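PDB 3NOL: glutamine cyclotransferase from Zymomonas mobilis, which catalyses the cyclisation of N-terminal glutamine to pyroglutamate with release of ammonia, and is built as a calcium-containing beta-propeller. Local coordinates for residues A[30-34]-A[211-216]; A[39-45]-A[57-61]; A[79-83]-A[112-117]; A[86-90]-A[102-108]; A[236-240]-A[251-255]. All coordinates share one frame; numbering follows the deposited sequence. Where two conformers were deposited one is given.

Overall arrangement
The contacts are spread round a beta-propeller with a calcium ion in its middle. Contacts 1 and 5, centres about 12 Å apart, share the sheet in which strand 28-38, from the start of the chain, pairs with strand 248-256 from its end; this pairing completes one blade and closes the ring, as is common in beta-propellers. They touch where V34 meets E251. Contact 2 opens the blade spanning residues 44-82, contact 4 the one spanning 89-124, and contact 3 bridges the two at their outer side. Contacts 2, 3 and 4 all touch, their centres about 16 Å apart. Contact 1 lies across the chain's centre from contacts 3 and 4, centres about 32 Å apart. Along the chain, contact 1 brackets contacts 2 to 4, and contact 5 follows.

Contact 1. Residues A[30-34]-A[211-216]; sequences DYQIV and NGILAE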
# COMPACT_ATOMS: atom_id res chain seq x y z
N ASP A 30 -17.22 7.61 -5.51
CA ASP A 30 -17.52 6.35 -6.14
C ASP A 30 -16.48 6.05 -7.21
O ASP A 30 -15.84 6.96 -7.72
CB ASP A 30 -18.92 6.36 -6.73
CG ASP A 30 -19.99 6.36 -5.66
OD1 ASP A 30 -19.94 5.45 -4.80
OD2 ASP A 30 -20.85 7.26 -5.67
N TYR A 31 -16.32 4.78 -7.52
CA TYR A 31 -15.32 4.37 -8.50
C TYR A 31 -15.98 4.03 -9.85
O TYR A 31 -17.18 3.66 -9.91
CB TYR A 31 -14.54 3.16 -7.97
CG TYR A 31 -15.38 1.93 -7.91
CD1 TYR A 31 -16.09 1.60 -6.74
CD2 TYR A 31 -15.53 1.09 -9.03
CE1 TYR A 31 -16.91 0.48 -6.68
CE2 TYR A 31 -16.35 -0.03 -8.98
CZ TYR A 31 -17.04 -0.33 -7.80
OH TYR A 31 -17.85 -1.44 -7.76
N GLN A 32 -15.17 4.11 -10.91
CA GLN A 32 -15.44 3.51 -12.22
C GLN A 32 -14.22 2.68 -12.61
O GLN A 32 -13.08 3.19 -12.57
CB GLN A 32 -15.66 4.58 -13.29
CG GLN A 32 -16.79 5.57 -13.01
CD GLN A 32 -16.36 6.70 -12.10
OE1 GLN A 32 -15.31 7.33 -12.31
NE2 GLN A 32 -17.16 6.96 -11.07
N ILE A 33 -14.45 1.42 -12.96
CA ILE A 33 -13.36 0.54 -13.41
C ILE A 33 -13.00 0.88 -14.85
O ILE A 33 -13.86 0.83 -15.74
CB ILE A 33 -13.74 -0.96 -13.31
CG1 ILE A 33 -13.97 -1.34 -11.85
CG2 ILE A 33 -12.66 -1.83 -13.96
CD1 ILE A 33 -14.57 -2.73 -11.63
N VAL A 34 -11.73 1.24 -15.06
CA VAL A 34 -11.20 1.51 -16.40
C VAL A 34 -10.71 0.22 -17.07
O VAL A 34 -11.01 -0.04 -18.25
CB VAL A 34 -10.04 2.56 -16.36
CG1 VAL A 34 -9.55 2.88 -17.79
CG2 VAL A 34 -10.49 3.84 -15.65
N ASN A 211 -17.05 -0.60 -1.76
CA ASN A 211 -18.01 -1.67 -1.51
C ASN A 211 -18.66 -2.09 -2.82
O ASN A 211 -19.01 -1.25 -3.64
CB ASN A 211 -19.03 -1.26 -0.46
CG ASN A 211 -18.49 -1.40 0.94
OD1 ASN A 211 -18.33 -2.52 1.44
ND2 ASN A 211 -18.20 -0.28 1.59
N GLY A 212 -18.75 -3.40 -3.02
CA GLY A 212 -19.35 -3.95 -4.24
C GLY A 212 -18.40 -4.19 -5.41
O GLY A 212 -18.79 -4.83 -6.40
N ILE A 213 -17.16 -3.71 -5.31
CA ILE A 213 -16.19 -3.90 -6.38
C ILE A 213 -15.89 -5.40 -6.65
O ILE A 213 -15.62 -5.77 -7.78
CB ILE A 213 -14.89 -3.05 -6.19
CG1 ILE A 213 -14.20 -2.83 -7.53
CG2 ILE A 213 -13.98 -3.68 -5.13
CD1 ILE A 213 -13.18 -1.75 -7.54
N LEU A 214 -15.97 -6.25 -5.62
CA LEU A 214 -15.75 -7.70 -5.81
C LEU A 214 -16.75 -8.35 -6.75
O LEU A 214 -16.44 -9.35 -7.39
CB LEU A 214 -15.72 -8.45 -4.48
CG LEU A 214 -14.38 -8.55 -3.76
CD1 LEU A 214 -14.48 -9.63 -2.67
CD2 LEU A 214 -13.22 -8.85 -4.73
N ALA A 215 -17.96 -7.79 -6.81
CA ALA A 215 -19.02 -8.25 -7.71
C ALA A 215 -18.63 -8.04 -9.19
O ALA A 215 -19.19 -8.70 -10.08
CB ALA A 215 -20.35 -7.53 -7.38
N GLU A 216 -17.66 -7.15 -9.44
CA GLU A 216 -17.15 -6.85 -10.78
C GLU A 216 -15.77 -7.52 -11.05
O GLU A 216 -15.11 -7.24 -12.06
CB GLU A 216 -17.06 -5.32 -10.98
CG GLU A 216 -18.45 -4.62 -10.97
CD GLU A 216 -18.37 -3.10 -11.11
OE1 GLU A 216 -17.85 -2.59 -12.14
OE2 GLU A 216 -18.84 -2.39 -10.20
O HOH W 1 -17.17 0.11 -12.71
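Y31 projects its ring from a first torsion of 69°, with CG wedged between the backbone N and carbonyl carbon, while E216 sends out an extended chain with CG beside its own backbone N (chi1 -65°). The two side chains come from opposite directions, and Y31 OH donates to E216 OE2 at 2.8 Å. The hydroxyl reaches that oxygen from above the carboxylate plane, 46° out of it. The other carboxylate oxygen works through water: a single molecule accepts from I33 N at 3.0 Å and donates to E216 OE1 at 2.8 Å, tying the strand backbone to the acid. Over one face of the Y31 ring the packing is apolar. I213 CD1 lies there, offset toward the rim and 4.0 Å from the centroid, in a CH-pi contact. I33 slides past E216 so that its CD1 rests 3.7 Å from E216 CB and also meets I213 CG1 at 4.1 Å. At the protein surface, the loop holding the 3-10 turn 213-216 thus packs on the propeller blade completed by strand 28-38. I213 also rests on W246 and F250, and strand 28-38 is hydrogen-bonded along one edge to strand 248-256, D30 with T255 and Q32 with T253.

Contact 2. Residues A[39-45]-A[57-61]; sequences HDTKAFT and ESTGL
H39 and E57 cross obliquely with their flat groups nearly coplanar, the imidazole and carboxylate planes only 25° apart. E57 has CG opposite its backbone N (chi1 -164°), and the extended chain carries the carboxylate across to H39 and T45. H39 NE2 donates almost straight to E57 OE2, 2.7 Å away at 170°; the acceptor lies in the ring plane and is met on its syn side. T45 comes to the same oxygen from another direction, its side chain at about a right angle to the glutamate, and OG1 donates to OE2 at 2.6 Å nearly along the C-O axis. At the other end of the contact, strands 44-51 and 54-61 pair as an antiparallel hairpin: F44 N donates to G60 O at 3.0 Å and G60 N returns a bond to F44 O at 3.1 Å. The F44 ring turns its edge to G60 O, and L61 folds its CD2 back to within 3.4 Å of K42 O. With a leucine in place of E57, H39 NE2 and T45 OG1 would probably lose their common acceptor. Two donors on one oxygen probably limit rotation of the buried carboxylate. Because H39 ND1 is bonded to the carbonyl W246 O, the imidazole is probably protonated at both nitrogens, and its bond to E57 would then be charge-assisted.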
# COMPACT_ATOMS: atom_id res chain seq x y z
N HIS A 39 -4.72 -10.57 -10.87
CA HIS A 39 -3.91 -10.59 -9.64
C HIS A 39 -3.86 -12.01 -9.09
O HIS A 39 -4.81 -12.81 -9.25
CB HIS A 39 -4.47 -9.61 -8.60
CG HIS A 39 -3.65 -9.52 -7.34
ND1 HIS A 39 -4.08 -10.04 -6.15
CD2 HIS A 39 -2.45 -8.94 -7.09
CE1 HIS A 39 -3.18 -9.81 -5.21
NE2 HIS A 39 -2.17 -9.14 -5.75
N ASP A 40 -2.73 -12.34 -8.47
CA ASP A 40 -2.47 -13.68 -7.93
C ASP A 40 -3.44 -13.94 -6.77
O ASP A 40 -3.41 -13.24 -5.75
CB ASP A 40 -1.00 -13.72 -7.48
CG ASP A 40 -0.56 -15.09 -6.97
OD1 ASP A 40 -1.43 -15.99 -6.75
OD2 ASP A 40 0.66 -15.22 -6.74
N THR A 41 -4.28 -14.97 -6.92
CA THR A 41 -5.29 -15.27 -5.88
C THR A 41 -4.69 -15.94 -4.64
O THR A 41 -5.39 -16.19 -3.67
CB THR A 41 -6.46 -16.14 -6.42
OG1 THR A 41 -5.93 -17.33 -7.04
CG2 THR A 41 -7.32 -15.37 -7.40
N LYS A 42 -3.39 -16.23 -4.68
CA LYS A 42 -2.69 -16.74 -3.52
C LYS A 42 -1.85 -15.65 -2.82
O LYS A 42 -1.19 -15.91 -1.81
CB LYS A 42 -1.82 -17.96 -3.91
CG LYS A 42 -2.65 -19.18 -4.33
CD LYS A 42 -1.79 -20.43 -4.46
CE LYS A 42 -2.65 -21.66 -4.72
NZ LYS A 42 -3.44 -21.54 -5.97
N ALA A 43 -1.90 -14.43 -3.35
CA ALA A 43 -1.05 -13.34 -2.88
C ALA A 43 -1.76 -12.51 -1.82
O ALA A 43 -2.68 -11.73 -2.15
CB ALA A 43 -0.61 -12.43 -4.06
N PHE A 44 -1.30 -12.66 -0.57
CA PHE A 44 -1.75 -11.79 0.54
C PHE A 44 -1.04 -10.44 0.48
O PHE A 44 0.01 -10.24 1.11
CB PHE A 44 -1.47 -12.43 1.91
CG PHE A 44 -2.30 -13.66 2.20
CD1 PHE A 44 -1.80 -14.93 1.91
CD2 PHE A 44 -3.56 -13.53 2.81
CE1 PHE A 44 -2.56 -16.09 2.23
CE2 PHE A 44 -4.34 -14.67 3.10
CZ PHE A 44 -3.84 -15.95 2.82
N THR A 45 -1.59 -9.52 -0.30
CA THR A 45 -0.95 -8.23 -0.52
C THR A 45 -0.73 -7.44 0.77
O THR A 45 -1.71 -7.16 1.50
CB THR A 45 -1.82 -7.39 -1.49
OG1 THR A 45 -2.03 -8.14 -2.69
CG2 THR A 45 -1.14 -6.08 -1.81
N GLU A 57 5.24 -5.56 -5.42
CA GLU A 57 4.33 -6.08 -4.42
C GLU A 57 5.08 -6.87 -3.35
O GLU A 57 5.97 -7.67 -3.65
CB GLU A 57 3.29 -6.97 -5.08
CG GLU A 57 2.05 -7.27 -4.22
CD GLU A 57 0.98 -8.11 -4.95
OE1 GLU A 57 1.10 -8.32 -6.18
OE2 GLU A 57 0.01 -8.52 -4.27
N SER A 58 4.71 -6.59 -2.10
CA SER A 58 5.13 -7.36 -0.94
C SER A 58 3.95 -8.27 -0.64
O SER A 58 2.84 -7.78 -0.38
CB SER A 58 5.37 -6.41 0.26
OG SER A 58 5.54 -7.15 1.45
N THR A 59 4.20 -9.58 -0.69
CA THR A 59 3.15 -10.61 -0.56
C THR A 59 3.48 -11.66 0.47
O THR A 59 4.63 -12.11 0.58
CB THR A 59 2.91 -11.40 -1.89
OG1 THR A 59 4.11 -12.04 -2.34
CG2 THR A 59 2.36 -10.50 -2.97
N GLY A 60 2.46 -12.06 1.22
CA GLY A 60 2.53 -13.26 2.01
C GLY A 60 2.09 -14.33 1.02
O GLY A 60 1.20 -14.11 0.15
N LEU A 61 2.80 -15.45 1.07
CA LEU A 61 2.52 -16.57 0.18
C LEU A 61 2.64 -17.78 1.05
O LEU A 61 3.76 -18.13 1.46
CB LEU A 61 3.54 -16.62 -0.98
CG LEU A 61 3.42 -15.48 -2.01
CD1 LEU A 61 4.60 -15.50 -2.99
CD2 LEU A 61 2.08 -15.58 -2.74

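Contact 3. Residues A[79-83]-A[112-117]; sequences QQIEL and WNIRNL
Two neighbouring propeller blades meet where Q79 and I81 on the outermost strand 77-82 of one, with L83 just after it, face W112 and the turn after strand 108-113 of the next. Q79 is stretched out, CG opposite the backbone N (chi1 179°), and NE2 donates to R115 O at 2.9 Å. The acceptor is close to the amide plane, but NE2 meets it tilted from the carbonyl plane. Waters fill in around this bond: one donates to both Q79 OE1 and I114 O, and another accepts from Q79 NE2 while donating to N116 OD1. The glutamine's carbon skeleton is used as well, CD lying 3.6 Å from L117 CD1. No backbone-to-backbone bond crosses between the segments; side chains and waters make the join between the blades. L117, with a positive phi of 56°, turns inward between the segments and also touches I99 of its own blade. I81 brings CG2 to 3.8 Å from L117 CB. Its other branch sets CD1 over the five-membered ring of W112, 3.7 Å from the centroid and 24° off the normal, a CH-pi contact. Farther along the indole, L83 CD2 meets W112 CZ2 at 3.8 Å, the two side chains crossing at about a right angle.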
# COMPACT_ATOMS: atom_id res chain seq x y z
N GLN A 79 10.63 -10.92 -11.33
CA GLN A 79 11.74 -10.92 -10.38
C GLN A 79 11.15 -11.10 -9.00
O GLN A 79 10.13 -10.50 -8.70
CB GLN A 79 12.44 -9.57 -10.49
CG GLN A 79 13.61 -9.35 -9.57
CD GLN A 79 14.13 -7.93 -9.74
OE1 GLN A 79 13.33 -7.00 -9.90
NE2 GLN A 79 15.44 -7.75 -9.73
N GLN A 80 11.76 -11.93 -8.15
CA GLN A 80 11.21 -12.11 -6.81
C GLN A 80 12.31 -12.48 -5.84
O GLN A 80 13.21 -13.24 -6.22
CB GLN A 80 10.16 -13.22 -6.84
CG GLN A 80 9.35 -13.39 -5.55
CD GLN A 80 8.18 -14.32 -5.75
OE1 GLN A 80 7.40 -14.17 -6.72
NE2 GLN A 80 8.01 -15.30 -4.82
N ILE A 81 12.22 -11.96 -4.62
CA ILE A 81 13.04 -12.45 -3.48
C ILE A 81 12.10 -12.98 -2.41
O ILE A 81 10.98 -12.47 -2.25
CB ILE A 81 14.04 -11.39 -2.93
CG1 ILE A 81 13.34 -10.12 -2.41
CG2 ILE A 81 15.12 -11.09 -4.00
CD1 ILE A 81 14.23 -9.15 -1.62
N GLU A 82 12.55 -14.01 -1.70
CA GLU A 82 11.82 -14.56 -0.59
C GLU A 82 12.60 -14.21 0.67
O GLU A 82 13.79 -14.53 0.80
CB GLU A 82 11.72 -16.09 -0.76
CG GLU A 82 10.94 -16.73 0.36
CD GLU A 82 10.70 -18.23 0.18
OE1 GLU A 82 11.13 -18.82 -0.85
OE2 GLU A 82 10.09 -18.82 1.11
N LEU A 83 11.93 -13.55 1.61
CA LEU A 83 12.57 -13.15 2.85
C LEU A 83 12.87 -14.36 3.73
O LEU A 83 12.17 -15.37 3.64
CB LEU A 83 11.69 -12.16 3.63
CG LEU A 83 11.39 -10.82 2.94
CD1 LEU A 83 10.94 -9.82 3.99
CD2 LEU A 83 12.57 -10.28 2.15
N TRP A 112 16.57 -2.49 -0.03
CA TRP A 112 17.14 -3.24 -1.16
C TRP A 112 17.45 -2.32 -2.34
O TRP A 112 16.74 -1.32 -2.59
CB TRP A 112 16.17 -4.36 -1.61
CG TRP A 112 15.69 -5.33 -0.53
CD1 TRP A 112 16.30 -6.50 -0.13
CD2 TRP A 112 14.46 -5.25 0.21
NE1 TRP A 112 15.53 -7.13 0.84
CE2 TRP A 112 14.41 -6.38 1.07
CE3 TRP A 112 13.40 -4.32 0.24
CZ2 TRP A 112 13.34 -6.61 1.96
CZ3 TRP A 112 12.34 -4.54 1.12
CH2 TRP A 112 12.31 -5.70 1.96
N ASN A 113 18.52 -2.65 -3.07
CA ASN A 113 18.74 -2.02 -4.37
C ASN A 113 17.65 -2.46 -5.34
O ASN A 113 17.34 -3.64 -5.42
CB ASN A 113 20.12 -2.39 -4.94
CG ASN A 113 21.28 -1.72 -4.21
OD1 ASN A 113 22.42 -2.16 -4.34
ND2 ASN A 113 21.00 -0.68 -3.45
N ILE A 114 17.07 -1.52 -6.08
CA ILE A 114 15.96 -1.88 -6.96
C ILE A 114 16.36 -2.80 -8.13
O ILE A 114 15.56 -3.65 -8.54
CB ILE A 114 15.11 -0.64 -7.43
CG1 ILE A 114 13.73 -1.12 -7.90
CG2 ILE A 114 15.85 0.14 -8.48
CD1 ILE A 114 12.60 -0.10 -7.74
N ARG A 115 17.59 -2.67 -8.64
CA ARG A 115 18.01 -3.44 -9.84
C ARG A 115 17.87 -4.96 -9.66
O ARG A 115 17.23 -5.62 -10.48
CB ARG A 115 19.43 -3.08 -10.32
CG ARG A 115 19.78 -3.82 -11.61
CD ARG A 115 21.22 -3.65 -12.13
NE ARG A 115 21.35 -4.34 -13.42
CZ ARG A 115 22.50 -4.74 -13.96
NH1 ARG A 115 22.51 -5.35 -15.15
NH2 ARG A 115 23.65 -4.55 -13.31
N ASN A 116 18.47 -5.51 -8.59
CA ASN A 116 18.46 -6.95 -8.32
C ASN A 116 17.88 -7.32 -6.94
O ASN A 116 17.96 -8.49 -6.52
CB ASN A 116 19.86 -7.55 -8.51
CG ASN A 116 20.27 -7.62 -9.98
OD1 ASN A 116 19.56 -8.19 -10.83
ND2 ASN A 116 21.43 -7.03 -10.29
N LEU A 117 17.27 -6.34 -6.27
CA LEU A 117 16.65 -6.57 -4.95
C LEU A 117 17.62 -7.15 -3.92
O LEU A 117 17.23 -7.88 -3.01
CB LEU A 117 15.36 -7.41 -5.06
CG LEU A 117 14.31 -6.94 -6.07
CD1 LEU A 117 13.17 -7.96 -6.22
CD2 LEU A 117 13.74 -5.55 -5.73
O HOH W 2 13.46 -4.44 -9.87
O HOH W 3 17.54 -9.95 -10.34
O HOH W 4 16.45 -10.44 -7.88

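Contact 4. Residues A[86-90]-A[102-108]; sequences RYFGE and LTWKNGL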
# COMPACT_ATOMS: atom_id res chain seq x y z
N ARG A 86 12.60 -16.01 9.38
CA ARG A 86 12.49 -15.20 10.61
C ARG A 86 11.68 -13.91 10.43
O ARG A 86 11.19 -13.34 11.41
CB ARG A 86 13.87 -14.83 11.17
CG ARG A 86 14.57 -15.98 11.88
CD ARG A 86 15.44 -15.46 13.01
NE ARG A 86 16.60 -14.72 12.53
CZ ARG A 86 17.23 -13.77 13.21
NH1 ARG A 86 18.29 -13.17 12.67
NH2 ARG A 86 16.82 -13.41 14.42
N TYR A 87 11.55 -13.47 9.18
CA TYR A 87 10.95 -12.18 8.85
C TYR A 87 9.67 -12.35 8.07
O TYR A 87 9.51 -13.31 7.31
CB TYR A 87 11.94 -11.34 8.03
CG TYR A 87 13.28 -11.29 8.70
CD1 TYR A 87 14.36 -12.03 8.20
CD2 TYR A 87 13.45 -10.57 9.89
CE1 TYR A 87 15.60 -12.01 8.85
CE2 TYR A 87 14.67 -10.54 10.54
CZ TYR A 87 15.74 -11.26 10.02
OH TYR A 87 16.94 -11.23 10.69
N PHE A 88 8.73 -11.44 8.29
CA PHE A 88 7.55 -11.42 7.46
C PHE A 88 7.32 -10.00 6.98
O PHE A 88 7.11 -9.10 7.80
CB PHE A 88 6.33 -11.93 8.22
CG PHE A 88 5.19 -12.29 7.30
CD1 PHE A 88 4.32 -11.30 6.84
CD2 PHE A 88 5.03 -13.60 6.85
CE1 PHE A 88 3.30 -11.61 5.96
CE2 PHE A 88 4.00 -13.92 5.95
CZ PHE A 88 3.14 -12.93 5.51
N GLY A 89 7.35 -9.80 5.67
CA GLY A 89 7.32 -8.46 5.10
C GLY A 89 5.94 -7.82 5.15
O GLY A 89 4.92 -8.51 5.05
N GLU A 90 5.93 -6.49 5.31
CA GLU A 90 4.70 -5.69 5.20
C GLU A 90 4.87 -4.62 4.12
O GLU A 90 5.25 -4.96 3.00
CB GLU A 90 4.27 -5.14 6.55
CG GLU A 90 4.00 -6.24 7.58
CD GLU A 90 2.78 -7.10 7.23
OE1 GLU A 90 1.92 -6.63 6.47
OE2 GLU A 90 2.71 -8.26 7.73
N LEU A 102 8.98 -2.75 5.38
CA LEU A 102 8.66 -3.00 6.79
C LEU A 102 8.44 -4.49 7.07
O LEU A 102 8.39 -5.30 6.14
CB LEU A 102 7.39 -2.21 7.16
CG LEU A 102 7.45 -0.70 6.81
CD1 LEU A 102 6.12 -0.05 7.19
CD2 LEU A 102 8.67 -0.02 7.49
N THR A 103 8.33 -4.84 8.35
CA THR A 103 8.06 -6.24 8.74
C THR A 103 6.86 -6.31 9.70
O THR A 103 6.47 -5.30 10.28
CB THR A 103 9.26 -6.93 9.42
OG1 THR A 103 9.62 -6.19 10.57
CG2 THR A 103 10.49 -7.03 8.44
N TRP A 104 6.33 -7.53 9.86
CA TRP A 104 5.10 -7.77 10.60
C TRP A 104 5.31 -7.57 12.11
O TRP A 104 4.67 -6.71 12.72
CB TRP A 104 4.60 -9.19 10.31
CG TRP A 104 3.20 -9.49 10.81
CD1 TRP A 104 2.13 -8.65 10.80
CD2 TRP A 104 2.74 -10.73 11.35
NE1 TRP A 104 1.02 -9.29 11.31
CE2 TRP A 104 1.37 -10.56 11.66
CE3 TRP A 104 3.35 -11.96 11.62
CZ2 TRP A 104 0.60 -11.59 12.22
CZ3 TRP A 104 2.59 -12.98 12.17
CH2 TRP A 104 1.23 -12.78 12.47
N LYS A 105 6.24 -8.33 12.68
CA LYS A 105 6.47 -8.33 14.12
C LYS A 105 7.94 -8.15 14.54
O LYS A 105 8.27 -8.24 15.72
CB LYS A 105 5.94 -9.65 14.71
CG LYS A 105 4.44 -9.86 14.56
CD LYS A 105 3.64 -8.63 14.99
CE LYS A 105 2.51 -9.03 15.91
NZ LYS A 105 1.83 -10.25 15.46
N ASN A 106 8.81 -7.89 13.56
CA ASN A 106 10.25 -7.84 13.80
C ASN A 106 10.75 -6.50 14.36
O ASN A 106 11.87 -6.43 14.89
CB ASN A 106 11.01 -8.19 12.51
CG ASN A 106 10.68 -9.58 11.98
OD1 ASN A 106 9.84 -9.73 11.08
ND2 ASN A 106 11.34 -10.61 12.53
N GLY A 107 9.95 -5.44 14.23
CA GLY A 107 10.37 -4.09 14.62
C GLY A 107 11.57 -3.61 13.81
O GLY A 107 12.37 -2.78 14.26
N LEU A 108 11.69 -4.16 12.61
CA LEU A 108 12.75 -3.72 11.74
C LEU A 108 12.32 -3.72 10.29
O LEU A 108 11.28 -4.29 9.92
CB LEU A 108 14.03 -4.51 11.97
CG LEU A 108 13.99 -6.02 11.71
CD1 LEU A 108 14.17 -6.31 10.25
CD2 LEU A 108 15.15 -6.62 12.51
O HOH W 5 7.40 -10.61 11.28
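F88 and E90 hold the close-knit half of this contact. W104 N donates to F88 O at 2.7 Å and E90 N to L102 O at 2.9 Å, with G89 opposite T103 between them as an antiparallel non-hydrogen-bonded pair. The buried E90, bent at its second torsion (-67°), runs alongside the tryptophan, packing CG on W104 N and CA and setting OE2 3.1 Å from W104 CD1; its OE1 lies close to E46 OE1, a like-charge pair. T103 OG1 donates a hydrogen bond to a lone pair of L108 O, 2.6 Å away in the carbonyl plane. N106 clips the incoming chain: ND2 donates to R86 O at 3.0 Å and 168°, its side chain crossing that of Y87.

The other side is looser and wetter. N106 OD1 has a weak bond to F88 N, and a water that donates to OD1 at 2.6 Å also accepts from K105 N. The exposed W104 indole packs obliquely against F88, with K105 NZ over one face, and its NE1 hydrogen-bonds to a glycerol, probably from the crystallisation liquor. G89 N is hydrogen-bonded to S65 OG and T103 N to Y125 OH. Strands 89-95 and 98-103 thus form the opening antiparallel hairpin of a four-stranded propeller blade.

Contact 5. Residues A[236-240]-A[251-255]; sequences HHRLF and EITLT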
# COMPACT_ATOMS: atom_id res chain seq x y z
N HIS A 236 1.09 8.75 -15.99
CA HIS A 236 -0.17 8.57 -16.77
C HIS A 236 -1.45 8.84 -15.95
O HIS A 236 -2.58 8.76 -16.48
CB HIS A 236 -0.24 7.16 -17.38
CG HIS A 236 1.02 6.73 -18.08
ND1 HIS A 236 1.38 7.19 -19.33
CD2 HIS A 236 2.02 5.90 -17.69
CE1 HIS A 236 2.54 6.65 -19.68
NE2 HIS A 236 2.94 5.85 -18.71
N HIS A 237 -1.28 9.14 -14.66
CA HIS A 237 -2.39 9.27 -13.71
C HIS A 237 -3.33 8.05 -13.71
O HIS A 237 -4.53 8.14 -14.00
CB HIS A 237 -3.13 10.60 -13.92
CG HIS A 237 -2.51 11.75 -13.17
ND1 HIS A 237 -3.27 12.78 -12.65
CD2 HIS A 237 -1.22 12.03 -12.85
CE1 HIS A 237 -2.47 13.66 -12.05
NE2 HIS A 237 -1.23 13.22 -12.15
N ARG A 238 -2.74 6.90 -13.38
CA ARG A 238 -3.50 5.65 -13.19
C ARG A 238 -3.49 5.24 -11.72
O ARG A 238 -2.42 5.03 -11.13
CB ARG A 238 -2.92 4.52 -14.06
CG ARG A 238 -3.07 4.75 -15.57
CD ARG A 238 -2.58 3.54 -16.41
NE ARG A 238 -1.13 3.37 -16.27
CZ ARG A 238 -0.42 2.33 -16.73
NH1 ARG A 238 -0.99 1.31 -17.37
NH2 ARG A 238 0.90 2.31 -16.54
N LEU A 239 -4.69 5.12 -11.16
CA LEU A 239 -4.87 4.66 -9.79
C LEU A 239 -5.26 3.17 -9.80
O LEU A 239 -6.22 2.79 -10.48
CB LEU A 239 -5.97 5.47 -9.10
CG LEU A 239 -6.26 5.20 -7.62
CD1 LEU A 239 -5.03 5.43 -6.76
CD2 LEU A 239 -7.44 6.03 -7.13
N PHE A 240 -4.52 2.37 -9.04
CA PHE A 240 -4.71 0.92 -9.02
C PHE A 240 -5.03 0.49 -7.60
O PHE A 240 -4.34 0.89 -6.65
CB PHE A 240 -3.43 0.19 -9.45
CG PHE A 240 -2.96 0.51 -10.84
CD1 PHE A 240 -3.56 -0.11 -11.95
CD2 PHE A 240 -1.92 1.44 -11.04
CE1 PHE A 240 -3.10 0.17 -13.23
CE2 PHE A 240 -1.46 1.72 -12.33
CZ PHE A 240 -2.04 1.09 -13.42
N GLU A 251 -7.83 -0.79 -12.22
CA GLU A 251 -7.50 0.59 -12.52
C GLU A 251 -8.82 1.36 -12.47
O GLU A 251 -9.76 1.03 -13.21
CB GLU A 251 -6.85 0.68 -13.90
CG GLU A 251 -6.57 2.09 -14.33
CD GLU A 251 -6.00 2.18 -15.75
OE1 GLU A 251 -5.95 3.31 -16.28
OE2 GLU A 251 -5.60 1.14 -16.31
N ILE A 252 -8.88 2.35 -11.58
CA ILE A 252 -10.15 3.06 -11.32
C ILE A 252 -10.04 4.57 -11.45
O ILE A 252 -8.99 5.16 -11.16
CB ILE A 252 -10.74 2.75 -9.91
CG1 ILE A 252 -9.75 3.15 -8.78
CG2 ILE A 252 -11.18 1.30 -9.79
CD1 ILE A 252 -10.41 3.12 -7.36
N THR A 253 -11.13 5.19 -11.88
CA THR A 253 -11.29 6.64 -11.72
C THR A 253 -12.28 6.92 -10.58
O THR A 253 -13.00 6.02 -10.15
CB THR A 253 -11.73 7.32 -13.05
OG1 THR A 253 -12.94 6.72 -13.51
CG2 THR A 253 -10.62 7.17 -14.15
N LEU A 254 -12.28 8.16 -10.09
CA LEU A 254 -13.12 8.57 -8.95
C LEU A 254 -14.05 9.69 -9.35
O LEU A 254 -13.65 10.59 -10.09
CB LEU A 254 -12.24 9.05 -7.79
CG LEU A 254 -11.24 8.04 -7.27
CD1 LEU A 254 -10.42 8.71 -6.16
CD2 LEU A 254 -11.99 6.81 -6.78
N THR A 255 -15.28 9.63 -8.85
CA THR A 255 -16.22 10.74 -8.98
C THR A 255 -16.89 11.00 -7.65
O THR A 255 -17.31 10.05 -6.97
CB THR A 255 -17.32 10.47 -10.04
OG1 THR A 255 -18.01 9.25 -9.73
CG2 THR A 255 -16.71 10.38 -11.44
O HOH W 6 -3.74 0.97 -18.19
O HOH W 7 -6.93 5.93 -12.69
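L239 O takes the backbone N-H of I252 at 2.9 Å, and the CA-H of E251 also points at this oxygen, with E251 CA 3.3 Å away. The bond belongs to the hairpin of strands 238-243 and 248-256, part of the propeller sheet that strand 28-38 completes. The strands splay here, their short axes at 112°, and where they part a water steps in, accepting from L239 N and donating to I252 O. Just before, a G1 beta bulge sets H237 and R238 against D233 of the adjoining strand.

On one face of the sheet E251 reaches out fully extended, trans about CA-CB (chi1 175°) with CG pointing away from its backbone N. It runs beside F240, with CB 3.8 Å from F240 CE1, and lays OE1 against the aliphatic part of R238, 3.3 Å from R238 CG. The charged ends do not pair directly: guanidinium and carboxylate planes stand 82° apart, and a water accepts from R238 NH1 at 2.9 Å and donates to E251 OE2 at 2.7 Å. The arginine's own salt bridge, from NE, goes to D233, while F240 CZ lies over one face of the guanidinium. Were E251 a serine, the bridging water would probably lose its acceptor and a gap would open beside R238 and F240. The opposite face is apolar: L239, which also rests on I230 of the calcium site, sets CD2 4.0 Å from I252 CG1 and 4.1 Å from L254 CD1.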